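Beta-ketoacyl synthase (Burkholderia phymatum, PDB 4EWG) probably catalyses the condensation of an acyl group with a malonyl unit on acyl carrier protein, as 3-oxoacyl-[acyl-carrier-protein] synthases do. Local coordinates at residues T17-R22 against E27-A32; S213-N216 against H220-P223; S21-I26 against T352-K357. All coordinates share one frame; numbering follows the deposited sequence.

Interaction 1 of 3, residues T17-R22 against E27-A32; sequences TALGSR and EAALKA
Leu19 reaches from the loop of residues 17-22 onto the helix of residues 27-32, where both of its methyls close on Ala29: Leu19 CD1 lies 3.7 Å from Ala29 CB, and CD2 is nearly as near. The loop carries a type I beta turn, Thr17 to Gly20, between strand 8-16 and helix 23-32 of the thiolase-type fold, so the contact folds a strand-to-helix connection back on the helix that follows it. Leu19 CD1 also meets Leu30 CD2 at 3.9 Å, the two leucines crossing at about a right angle. Alanine suits position 29 because its single methyl lets the leucine fork come close to the helix, while the longer Leu30 reaches round from the flank of the helix. Around this pair, Leu19 also rests on Ile26, Val337 and Trp351, and Leu30 on Trp23, Tyr336 and Leu333, which makes the leucines part of a wider apolar cluster. Leu19 is the third residue of the turn. Gly20 takes a backbone conformation (phi 119°) in which a CB would press on the preceding carbonyl oxygen. Thr17 OG1 accepts from Leu19 N at 3.0 Å, an ST turn, and donates its own proton in the carbonyl plane to a lone pair of Gly20 O, 2.7 Å away.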
ATOM      1  N   THR A  17       3.366  -5.956 -21.797  1.00 16.66           N
ATOM      2  CA  THR A  17       2.803  -4.674 -22.276  1.00 16.86           C
ATOM      3  C   THR A  17       2.081  -4.798 -23.614  1.00 17.92           C
ATOM      4  O   THR A  17       2.237  -5.790 -24.315  1.00 18.24           O
ATOM      5  CB  THR A  17       3.906  -3.583 -22.488  1.00 16.72           C
ATOM      6  OG1 THR A  17       4.470  -3.713 -23.800  1.00 17.19           O
ATOM      7  CG2 THR A  17       5.032  -3.642 -21.401  1.00 15.78           C
ATOM      8  N   ALA A  18       1.325  -3.753 -23.985  1.00 18.11           N
ATOM      9  CA  ALA A  18       0.542  -3.773 -25.231  1.00 18.81           C
ATOM     10  C   ALA A  18       1.458  -3.870 -26.453  1.00 20.08           C
ATOM     11  O   ALA A  18       1.016  -4.287 -27.555  1.00 20.53           O
ATOM     12  CB  ALA A  18      -0.358  -2.561 -25.326  1.00 18.20           C
ATOM     13  N   LEU A  19       2.735  -3.517 -26.265  1.00 20.47           N
ATOM     14  CA  LEU A  19       3.708  -3.558 -27.356  1.00 21.67           C
ATOM     15  C   LEU A  19       4.589  -4.776 -27.291  1.00 22.13           C
ATOM     16  O   LEU A  19       5.467  -4.933 -28.144  1.00 23.62           O
ATOM     17  CB  LEU A  19       4.589  -2.286 -27.372  1.00 21.44           C
ATOM     18  CG  LEU A  19       3.907  -0.956 -27.706  1.00 21.54           C
ATOM     19  CD1 LEU A  19       4.937   0.118 -28.050  1.00 21.83           C
ATOM     20  CD2 LEU A  19       2.928  -1.114 -28.842  1.00 22.12           C
ATOM     21  N   GLY A  20       4.384  -5.628 -26.292  1.00 22.13           N
ATOM     22  CA  GLY A  20       5.130  -6.901 -26.182  1.00 22.91           C
ATOM     23  C   GLY A  20       5.933  -6.931 -24.903  1.00 22.58           C
ATOM     24  O   GLY A  20       5.771  -6.029 -24.054  1.00 21.29           O
ATOM     25  N   SER A  21       6.777  -7.978 -24.759  1.00 23.02           N
ATOM     26  CA  SER A  21       7.701  -8.114 -23.621  1.00 22.75           C
ATOM     27  C   SER A  21       9.155  -7.823 -23.923  1.00 23.47           C
ATOM     28  O   SER A  21       9.805  -7.134 -23.153  1.00 23.76           O
ATOM     29  CB  SER A  21       7.597  -9.461 -22.986  1.00 23.02           C
ATOM     30  OG  SER A  21       6.452  -9.475 -22.145  1.00 23.40           O
ATOM     31  N   ARG A  22       9.678  -8.310 -25.022  1.00 24.92           N
ATOM     32  CA  ARG A  22      11.094  -8.060 -25.328  1.00 25.77           C
ATOM     33  C   ARG A  22      11.286  -6.625 -25.800  1.00 25.55           C
ATOM     34  O   ARG A  22      10.430  -6.079 -26.489  1.00 25.31           O
ATOM     35  CB  ARG A  22      11.596  -8.986 -26.418  1.00 27.58           C
ATOM     36  CG  ARG A  22      11.476 -10.474 -26.139  1.00 28.59           C
ATOM     37  CD  ARG A  22      11.603 -11.226 -27.445  1.00 30.44           C
ATOM     38  NE  ARG A  22      12.860 -10.937 -28.151  1.00 31.54           N
ATOM     39  CZ  ARG A  22      14.047 -11.515 -27.882  1.00 33.40           C
ATOM     40  NH1 ARG A  22      14.176 -12.395 -26.886  1.00 33.09           N
ATOM     41  NH2 ARG A  22      15.127 -11.206 -28.612  1.00 34.36           N
ATOM     42  N   GLU A  27      10.811  -1.728 -29.154  1.00 29.83           N
ATOM     43  CA  GLU A  27      11.509  -0.711 -29.963  1.00 30.61           C
ATOM     44  C   GLU A  27      10.943  -0.639 -31.387  1.00 30.67           C
ATOM     45  O   GLU A  27      10.664   0.447 -31.889  1.00 31.68           O
ATOM     46  CB  GLU A  27      13.029  -0.969 -30.026  1.00 31.78           C
ATOM     47  CG  GLU A  27      13.850   0.230 -30.531  1.00 32.11           C
ATOM     48  CD  GLU A  27      15.329  -0.053 -30.622  1.00 32.66           C
ATOM     49  OE1 GLU A  27      15.910  -0.577 -29.662  1.00 31.69           O
ATOM     50  OE2 GLU A  27      15.920   0.280 -31.670  1.00 35.60           O
ATOM     51  N   ALA A  28      10.753  -1.791 -32.013  1.00 30.55           N
ATOM     52  CA  ALA A  28      10.217  -1.837 -33.378  1.00 31.14           C
ATOM     53  C   ALA A  28       8.822  -1.199 -33.420  1.00 30.79           C
ATOM     54  O   ALA A  28       8.516  -0.421 -34.314  1.00 31.77           O
ATOM     55  CB  ALA A  28      10.196  -3.281 -33.899  1.00 30.98           C
ATOM     56  N   ALA A  29       8.000  -1.474 -32.406  1.00 29.65           N
ATOM     57  CA  ALA A  29       6.673  -0.876 -32.327  1.00 29.41           C
ATOM     58  C   ALA A  29       6.753   0.642 -32.130  1.00 29.48           C
ATOM     59  O   ALA A  29       6.126   1.393 -32.854  1.00 29.50           O
ATOM     60  CB  ALA A  29       5.858  -1.509 -31.220  1.00 28.34           C
ATOM     61  N   LEU A  30       7.529   1.081 -31.155  1.00 29.38           N
ATOM     62  CA  LEU A  30       7.726   2.497 -30.956  1.00 29.61           C
ATOM     63  C   LEU A  30       8.119   3.124 -32.289  1.00 31.99           C
ATOM     64  O   LEU A  30       7.469   4.074 -32.764  1.00 32.85           O
ATOM     65  CB  LEU A  30       8.789   2.761 -29.904  1.00 28.74           C
ATOM     66  CG  LEU A  30       8.455   2.419 -28.447  1.00 27.56           C
ATOM     67  CD1 LEU A  30       9.689   2.619 -27.569  1.00 26.96           C
ATOM     68  CD2 LEU A  30       7.285   3.242 -27.928  1.00 26.43           C
ATOM     69  N   LYS A  31       9.133   2.558 -32.930  1.00 33.53           N
ATOM     70  CA  LYS A  31       9.606   3.092 -34.211  1.00 35.07           C
ATOM     71  C   LYS A  31       8.532   3.148 -35.272  1.00 35.52           C
ATOM     72  O   LYS A  31       8.501   4.079 -36.047  1.00 36.19           O
ATOM     73  CB  LYS A  31      10.782   2.272 -34.761  1.00 36.64           C
ATOM     74  CG  LYS A  31      12.089   2.704 -34.155  1.00 37.47           C
ATOM     75  CD  LYS A  31      13.306   2.149 -34.858  1.00 39.44           C
ATOM     76  CE  LYS A  31      14.544   2.759 -34.216  1.00 40.26           C
ATOM     77  NZ  LYS A  31      15.693   1.831 -34.283  1.00 42.58           N
ATOM     78  N   ALA A  32       7.683   2.130 -35.326  1.00 35.76           N
ATOM     79  CA  ALA A  32       6.659   2.049 -36.355  1.00 36.99           C
ATOM     80  C   ALA A  32       5.533   3.078 -36.146  1.00 37.12           C
ATOM     81  O   ALA A  32       4.680   3.244 -37.019  1.00 39.51           O
ATOM     82  CB  ALA A  32       6.103   0.627 -36.451  1.00 36.38           C
TER

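Interaction 2 of 3, residues S213-N216 against H220-P223; sequences STRN and HLTP
The guanidinium of Arg215 has Leu221 CB over one face, with Arg215 NH2 3.9 Å from Leu221 CB and 3.8 Å from Leu221 CD1. The imidazole of His220, which precedes Leu221 in the chain, has Leu221 CG 3.5 Å above one face, displaced toward the rim, so one leucine borders two flat groups. The arginine chain bends at chi3 (75°), which turns its planar end across Leu221, and NH2 is also held in a salt bridge with Glu218, in the short link between the segments. Arginine fits here because it offers a flat surface to a leucine while its N-H groups serve a carboxylate. Both segments belong to the long loop between helix 200-207 and strand 238-246 of the ketosynthase fold, and the chain doubles back on itself there, with Arg215 at the centre of an inverse gamma turn. Deeper in, Ser213 OG and Thr222 OG1 lie 2.7 Å apart, two small hydroxyls at buried positions. Ser213 OG is also hydrogen-bonded to Asp231 OD1, and Arg215 N points almost straight at Ser213 OG in a weak bond of 3.5 Å. Ser213 OG stands opposite its own backbone N (chi1 177°), extended toward the threonine.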
ATOM      1  N   SER A 213     -10.780  10.209 -23.235  1.00 20.73           N
ATOM      2  CA  SER A 213     -11.046  10.521 -24.641  1.00 21.41           C
ATOM      3  C   SER A 213     -12.291   9.782 -25.143  1.00 22.27           C
ATOM      4  O   SER A 213     -12.481   8.600 -24.816  1.00 22.44           O
ATOM      5  CB  SER A 213      -9.861  10.099 -25.497  1.00 21.21           C
ATOM      6  OG  SER A 213     -10.112  10.334 -26.881  1.00 21.89           O
ATOM      7  N   THR A 214     -13.116  10.466 -25.944  1.00 22.47           N
ATOM      8  CA  THR A 214     -14.301   9.889 -26.505  1.00 22.91           C
ATOM      9  C   THR A 214     -14.268   9.906 -28.050  1.00 24.56           C
ATOM     10  O   THR A 214     -15.314   9.808 -28.697  1.00 24.73           O
ATOM     11  CB  THR A 214     -15.549  10.632 -26.019  1.00 22.72           C
ATOM     12  OG1 THR A 214     -15.411  11.984 -26.359  1.00 22.99           O
ATOM     13  CG2 THR A 214     -15.723  10.522 -24.498  1.00 21.85           C
ATOM     14  N   ARG A 215     -13.084   9.989 -28.643  1.00 25.20           N
ATOM     15  CA  ARG A 215     -12.981   9.875 -30.090  1.00 27.51           C
ATOM     16  C   ARG A 215     -13.107   8.420 -30.488  1.00 28.26           C
ATOM     17  O   ARG A 215     -12.155   7.795 -30.922  1.00 28.56           O
ATOM     18  CB  ARG A 215     -11.695  10.505 -30.587  1.00 28.05           C
ATOM     19  CG  ARG A 215     -11.797  12.012 -30.531  1.00 29.41           C
ATOM     20  CD  ARG A 215     -10.487  12.681 -30.874  1.00 30.68           C
ATOM     21  NE  ARG A 215     -10.201  12.622 -32.318  1.00 31.91           N
ATOM     22  CZ  ARG A 215      -9.181  13.241 -32.913  1.00 32.03           C
ATOM     23  NH1 ARG A 215      -8.323  13.966 -32.201  1.00 31.56           N
ATOM     24  NH2 ARG A 215      -9.018  13.132 -34.222  1.00 33.20           N
ATOM     25  N   ASN A 216     -14.319   7.892 -30.352  1.00 29.28           N
ATOM     26  CA  ASN A 216     -14.538   6.450 -30.374  1.00 29.87           C
ATOM     27  C   ASN A 216     -14.309   5.812 -31.745  1.00 32.30           C
ATOM     28  O   ASN A 216     -14.050   4.605 -31.854  1.00 32.35           O
ATOM     29  CB  ASN A 216     -15.913   6.122 -29.783  1.00 29.57           C
ATOM     30  CG  ASN A 216     -15.981   6.404 -28.274  1.00 28.25           C
ATOM     31  OD1 ASN A 216     -14.952   6.497 -27.596  1.00 28.73           O
ATOM     32  ND2 ASN A 216     -17.165   6.478 -27.742  1.00 27.39           N
ATOM     33  N   HIS A 220      -6.549   5.307 -33.500  1.00 27.54           N
ATOM     34  CA  HIS A 220      -5.192   5.621 -33.944  1.00 26.79           C
ATOM     35  C   HIS A 220      -4.773   7.050 -33.712  1.00 26.15           C
ATOM     36  O   HIS A 220      -3.580   7.369 -33.783  1.00 26.12           O
ATOM     37  CB  HIS A 220      -5.027   5.266 -35.433  1.00 27.61           C
ATOM     38  CG  HIS A 220      -5.992   5.974 -36.347  1.00 28.05           C
ATOM     39  ND1 HIS A 220      -7.339   5.852 -36.229  1.00 27.77           N
ATOM     40  CD2 HIS A 220      -5.772   6.815 -37.428  1.00 28.47           C
ATOM     41  CE1 HIS A 220      -7.934   6.584 -37.174  1.00 28.17           C
ATOM     42  NE2 HIS A 220      -6.988   7.179 -37.900  1.00 28.67           N
ATOM     43  N   LEU A 221      -5.733   7.928 -33.432  1.00 25.65           N
ATOM     44  CA  LEU A 221      -5.468   9.380 -33.335  1.00 25.62           C
ATOM     45  C   LEU A 221      -5.519   9.922 -31.886  1.00 25.24           C
ATOM     46  O   LEU A 221      -5.405  11.140 -31.660  1.00 25.42           O
ATOM     47  CB  LEU A 221      -6.442  10.163 -34.260  1.00 25.92           C
ATOM     48  CG  LEU A 221      -6.264   9.940 -35.785  1.00 26.52           C
ATOM     49  CD1 LEU A 221      -7.129  10.842 -36.668  1.00 26.66           C
ATOM     50  CD2 LEU A 221      -4.804  10.114 -36.157  1.00 26.42           C
ATOM     51  N   THR A 222      -5.667   9.021 -30.913  1.00 24.32           N
ATOM     52  CA  THR A 222      -5.868   9.423 -29.517  1.00 23.38           C
ATOM     53  C   THR A 222      -5.246   8.323 -28.631  1.00 22.67           C
ATOM     54  O   THR A 222      -5.299   7.137 -28.998  1.00 22.72           O
ATOM     55  CB  THR A 222      -7.390   9.631 -29.227  1.00 23.14           C
ATOM     56  OG1 THR A 222      -7.580  10.172 -27.930  1.00 21.64           O
ATOM     57  CG2 THR A 222      -8.200   8.283 -29.367  1.00 23.02           C
ATOM     58  N   PRO A 223      -4.665   8.701 -27.484  1.00 21.55           N
ATOM     59  CA  PRO A 223      -4.606  10.020 -26.834  1.00 21.27           C
ATOM     60  C   PRO A 223      -3.501  10.874 -27.426  1.00 21.48           C
ATOM     61  O   PRO A 223      -2.738  10.394 -28.247  1.00 21.41           O
ATOM     62  CB  PRO A 223      -4.298   9.669 -25.391  1.00 20.54           C
ATOM     63  CG  PRO A 223      -3.450   8.412 -25.500  1.00 20.45           C
ATOM     64  CD  PRO A 223      -3.971   7.673 -26.690  1.00 21.08           C
TER

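Interaction 3 of 3, residues S21-I26 against T352-K357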
ATOM      1  N   SER A  21       6.777  -7.978 -24.759  1.00 23.02           N
ATOM      2  CA  SER A  21       7.701  -8.114 -23.621  1.00 22.75           C
ATOM      3  C   SER A  21       9.155  -7.823 -23.923  1.00 23.47           C
ATOM      4  O   SER A  21       9.805  -7.134 -23.153  1.00 23.76           O
ATOM      5  CB  SER A  21       7.597  -9.461 -22.986  1.00 23.02           C
ATOM      6  OG  SER A  21       6.452  -9.475 -22.145  1.00 23.40           O
ATOM      7  N   ARG A  22       9.678  -8.310 -25.022  1.00 24.92           N
ATOM      8  CA  ARG A  22      11.094  -8.060 -25.328  1.00 25.77           C
ATOM      9  C   ARG A  22      11.286  -6.625 -25.800  1.00 25.55           C
ATOM     10  O   ARG A  22      10.430  -6.079 -26.489  1.00 25.31           O
ATOM     11  CB  ARG A  22      11.596  -8.986 -26.418  1.00 27.58           C
ATOM     12  CG  ARG A  22      11.476 -10.474 -26.139  1.00 28.59           C
ATOM     13  CD  ARG A  22      11.603 -11.226 -27.445  1.00 30.44           C
ATOM     14  NE  ARG A  22      12.860 -10.937 -28.151  1.00 31.54           N
ATOM     15  CZ  ARG A  22      14.047 -11.515 -27.882  1.00 33.40           C
ATOM     16  NH1 ARG A  22      14.176 -12.395 -26.886  1.00 33.09           N
ATOM     17  NH2 ARG A  22      15.127 -11.206 -28.612  1.00 34.36           N
ATOM     18  N   TRP A  23      12.408  -6.015 -25.421  1.00 25.54           N
ATOM     19  CA  TRP A  23      12.657  -4.632 -25.776  1.00 25.55           C
ATOM     20  C   TRP A  23      12.764  -4.454 -27.271  1.00 26.95           C
ATOM     21  O   TRP A  23      12.225  -3.495 -27.809  1.00 26.46           O
ATOM     22  CB  TRP A  23      13.903  -4.086 -25.109  1.00 25.23           C
ATOM     23  CG  TRP A  23      14.184  -2.740 -25.665  1.00 25.78           C
ATOM     24  CD1 TRP A  23      15.164  -2.387 -26.594  1.00 26.91           C
ATOM     25  CD2 TRP A  23      13.400  -1.544 -25.453  1.00 25.22           C
ATOM     26  NE1 TRP A  23      15.056  -1.082 -26.925  1.00 27.47           N
ATOM     27  CE2 TRP A  23      14.010  -0.512 -26.262  1.00 26.24           C
ATOM     28  CE3 TRP A  23      12.306  -1.229 -24.668  1.00 24.27           C
ATOM     29  CZ2 TRP A  23      13.528   0.776 -26.290  1.00 26.15           C
ATOM     30  CZ3 TRP A  23      11.821   0.081 -24.698  1.00 24.65           C
ATOM     31  CH2 TRP A  23      12.426   1.063 -25.482  1.00 25.16           C
ATOM     32  N   ASP A  24      13.423  -5.398 -27.950  1.00 28.10           N
ATOM     33  CA  ASP A  24      13.605  -5.315 -29.400  1.00 29.71           C
ATOM     34  C   ASP A  24      12.266  -5.249 -30.138  1.00 30.09           C
ATOM     35  O   ASP A  24      12.103  -4.481 -31.050  1.00 30.55           O
ATOM     36  CB  ASP A  24      14.558  -6.433 -29.960  1.00 30.36           C
ATOM     37  CG  ASP A  24      14.002  -7.863 -29.802  1.00 30.78           C
ATOM     38  OD1 ASP A  24      12.995  -8.077 -29.100  1.00 31.04           O
ATOM     39  OD2 ASP A  24      14.591  -8.793 -30.395  1.00 31.93           O
ATOM     40  N   GLU A  25      11.314  -6.048 -29.697  1.00 30.55           N
ATOM     41  CA  GLU A  25       9.936  -6.043 -30.182  1.00 31.34           C
ATOM     42  C   GLU A  25       9.259  -4.682 -29.888  1.00 30.14           C
ATOM     43  O   GLU A  25       8.589  -4.081 -30.758  1.00 30.01           O
ATOM     44  CB  GLU A  25       9.316  -7.192 -29.386  1.00 33.09           C
ATOM     45  CG  GLU A  25       8.034  -7.904 -29.744  1.00 34.59           C
ATOM     46  CD  GLU A  25       7.944  -9.224 -28.910  1.00 35.75           C
ATOM     47  OE1 GLU A  25       7.817  -9.203 -27.615  1.00 35.36           O
ATOM     48  OE2 GLU A  25       8.084 -10.289 -29.546  1.00 37.20           O
ATOM     49  N   ILE A  26       9.457  -4.180 -28.674  1.00 29.01           N
ATOM     50  CA  ILE A  26       8.867  -2.906 -28.261  1.00 28.53           C
ATOM     51  C   ILE A  26       9.484  -1.735 -29.031  1.00 28.95           C
ATOM     52  O   ILE A  26       8.771  -0.857 -29.521  1.00 29.19           O
ATOM     53  CB  ILE A  26       9.027  -2.692 -26.743  1.00 28.00           C
ATOM     54  CG1 ILE A  26       8.185  -3.737 -25.976  1.00 27.79           C
ATOM     55  CG2 ILE A  26       8.599  -1.279 -26.346  1.00 27.09           C
ATOM     56  CD1 ILE A  26       8.626  -4.024 -24.541  1.00 27.09           C
ATOM     57  N   THR A 352      12.170   4.095 -20.154  1.00 16.36           N
ATOM     58  CA  THR A 352      13.067   5.252 -20.067  1.00 16.90           C
ATOM     59  C   THR A 352      14.555   4.824 -19.940  1.00 17.36           C
ATOM     60  O   THR A 352      15.420   5.454 -20.522  1.00 17.58           O
ATOM     61  CB  THR A 352      12.673   6.193 -18.908  1.00 16.15           C
ATOM     62  OG1 THR A 352      11.393   6.722 -19.184  1.00 15.94           O
ATOM     63  CG2 THR A 352      13.638   7.345 -18.743  1.00 16.48           C
ATOM     64  N   ILE A 353      14.830   3.768 -19.177  1.00 17.56           N
ATOM     65  CA  ILE A 353      16.193   3.243 -19.050  1.00 18.30           C
ATOM     66  C   ILE A 353      16.658   2.583 -20.362  1.00 19.25           C
ATOM     67  O   ILE A 353      17.798   2.763 -20.779  1.00 20.56           O
ATOM     68  CB  ILE A 353      16.320   2.244 -17.902  1.00 17.76           C
ATOM     69  CG1 ILE A 353      16.130   2.936 -16.552  1.00 17.21           C
ATOM     70  CG2 ILE A 353      17.693   1.607 -17.895  1.00 17.58           C
ATOM     71  CD1 ILE A 353      15.942   1.954 -15.428  1.00 16.29           C
ATOM     72  N   GLU A 354      15.763   1.867 -21.017  1.00 19.65           N
ATOM     73  CA  GLU A 354      16.068   1.269 -22.307  1.00 20.83           C
ATOM     74  C   GLU A 354      16.401   2.340 -23.350  1.00 21.50           C
ATOM     75  O   GLU A 354      17.347   2.195 -24.114  1.00 22.29           O
ATOM     76  CB  GLU A 354      14.901   0.431 -22.822  1.00 20.95           C
ATOM     77  CG  GLU A 354      14.491  -0.702 -21.907  1.00 21.04           C
ATOM     78  CD  GLU A 354      15.352  -1.950 -22.038  1.00 22.17           C
ATOM     79  OE1 GLU A 354      16.566  -1.835 -22.301  1.00 23.10           O
ATOM     80  OE2 GLU A 354      14.794  -3.059 -21.856  1.00 22.60           O
ATOM     81  N   MET A 355      15.635   3.427 -23.357  1.00 21.21           N
ATOM     82  CA  MET A 355      15.884   4.503 -24.274  1.00 21.88           C
ATOM     83  C   MET A 355      17.198   5.194 -23.940  1.00 22.87           C
ATOM     84  O   MET A 355      18.005   5.469 -24.837  1.00 24.20           O
ATOM     85  CB  MET A 355      14.731   5.476 -24.231  1.00 21.68           C
ATOM     86  CG  MET A 355      13.464   4.887 -24.819  1.00 20.92           C
ATOM     87  SD  MET A 355      12.155   6.104 -25.029  1.00 19.58           S
ATOM     88  CE  MET A 355      11.860   6.550 -23.321  1.00 20.10           C
ATOM     89  N   MET A 356      17.435   5.445 -22.662  1.00 22.84           N
ATOM     90  CA  MET A 356      18.694   6.058 -22.221  1.00 23.53           C
ATOM     91  C   MET A 356      19.889   5.254 -22.652  1.00 23.58           C
ATOM     92  O   MET A 356      20.840   5.821 -23.124  1.00 23.64           O
ATOM     93  CB  MET A 356      18.741   6.232 -20.692  1.00 23.74           C
ATOM     94  CG  MET A 356      20.097   6.689 -20.167  1.00 24.16           C
ATOM     95  SD  MET A 356      20.096   7.203 -18.451  1.00 24.53           S
ATOM     96  CE  MET A 356      20.128   5.657 -17.554  1.00 23.83           C
ATOM     97  N   LYS A 357      19.833   3.928 -22.495  1.00 23.86           N
ATOM     98  CA  LYS A 357      20.971   3.060 -22.893  1.00 24.32           C
ATOM     99  C   LYS A 357      21.283   3.169 -24.356  1.00 25.00           C
ATOM    100  O   LYS A 357      22.426   2.972 -24.761  1.00 25.92           O
ATOM    101  CB  LYS A 357      20.709   1.597 -22.591  1.00 24.55           C
ATOM    102  CG  LYS A 357      20.892   1.205 -21.129  1.00 24.53           C
ATOM    103  CD  LYS A 357      20.243  -0.144 -20.833  1.00 24.40           C
ATOM    104  CE  LYS A 357      21.110  -1.315 -21.258  1.00 24.86           C
ATOM    105  NZ  LYS A 357      20.334  -2.593 -21.356  1.00 24.86           N
TER
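Glu354 OE2 lies 3.5 Å from Trp23 CB and takes a hydrogen bond from Trp350 NE1, one turn earlier on its own helix, while the other oxygen, OE1, forms a salt bridge with Arg358 NH1, one turn later. The carboxylate is thus held from both directions along helix 344-358, and Lys357 NZ adds a long ion pair to OE1. The same glutamate lays its aliphatic part over the indole of Trp23. Glu354 CB sits 3.4 Å from the centroid of the six-membered ring of Trp23 and 3° off the ring normal, a CH-pi contact made squarely over the face. CG also lies over this face, and the bend at chi2 (-82°) turns the carboxylate back along it toward Trp23 CB, stacked at 29° to the ring plane. Trp23 CG is anti to its own backbone N, which sends the indole out from the first turn of helix 23-32 toward helix 344-358. At the far end of the ring Met355 CG meets Trp23 CH2 at 4.0 Å, the two side chains crossing at about a right angle; a flexible, unbranched methionine can follow the outline of the indole here. Trp351 packs edge-to-face with the same indole, whose NE1 is hydrogen-bonded to Glu27 OE1. At the start of helix 23-32, Arg22, the N-cap residue, grips Asp24 side-on, NE to OD1 and NH2 to OD2, each at 3.0 Å. The join between the helices is therefore made largely by carbon against an aromatic face, while the hydrogen bond and salt bridge to the buried carboxylate come from Trp350 and Arg358 of its own helix; the nearby positive groups would be expected to favour its ionised form.

Overall arrangement
Interactions 1 and 3 form one neighbourhood, their centres 8 Å apart: both use helix 23-32, share Ser21 and Arg22, and touch where Leu30 meets Trp23 and where Leu19 and Gly20 meet Ile26. In interaction 1 that helix receives the loop leaving strand 8-16, a central strand of the large mixed sheet; in interaction 3 it packs on helix 344-358, more than 320 residues later, so the N-terminal and C-terminal parts of the ketosynthase fold meet there. Interaction 2 lies in the loop before strand 238-246, about 20 Å from interaction 1 and 25 Å from interaction 3, centre to centre. In sequence it falls between the two halves of interaction 3, and it joins two parts of one loop, partly buried.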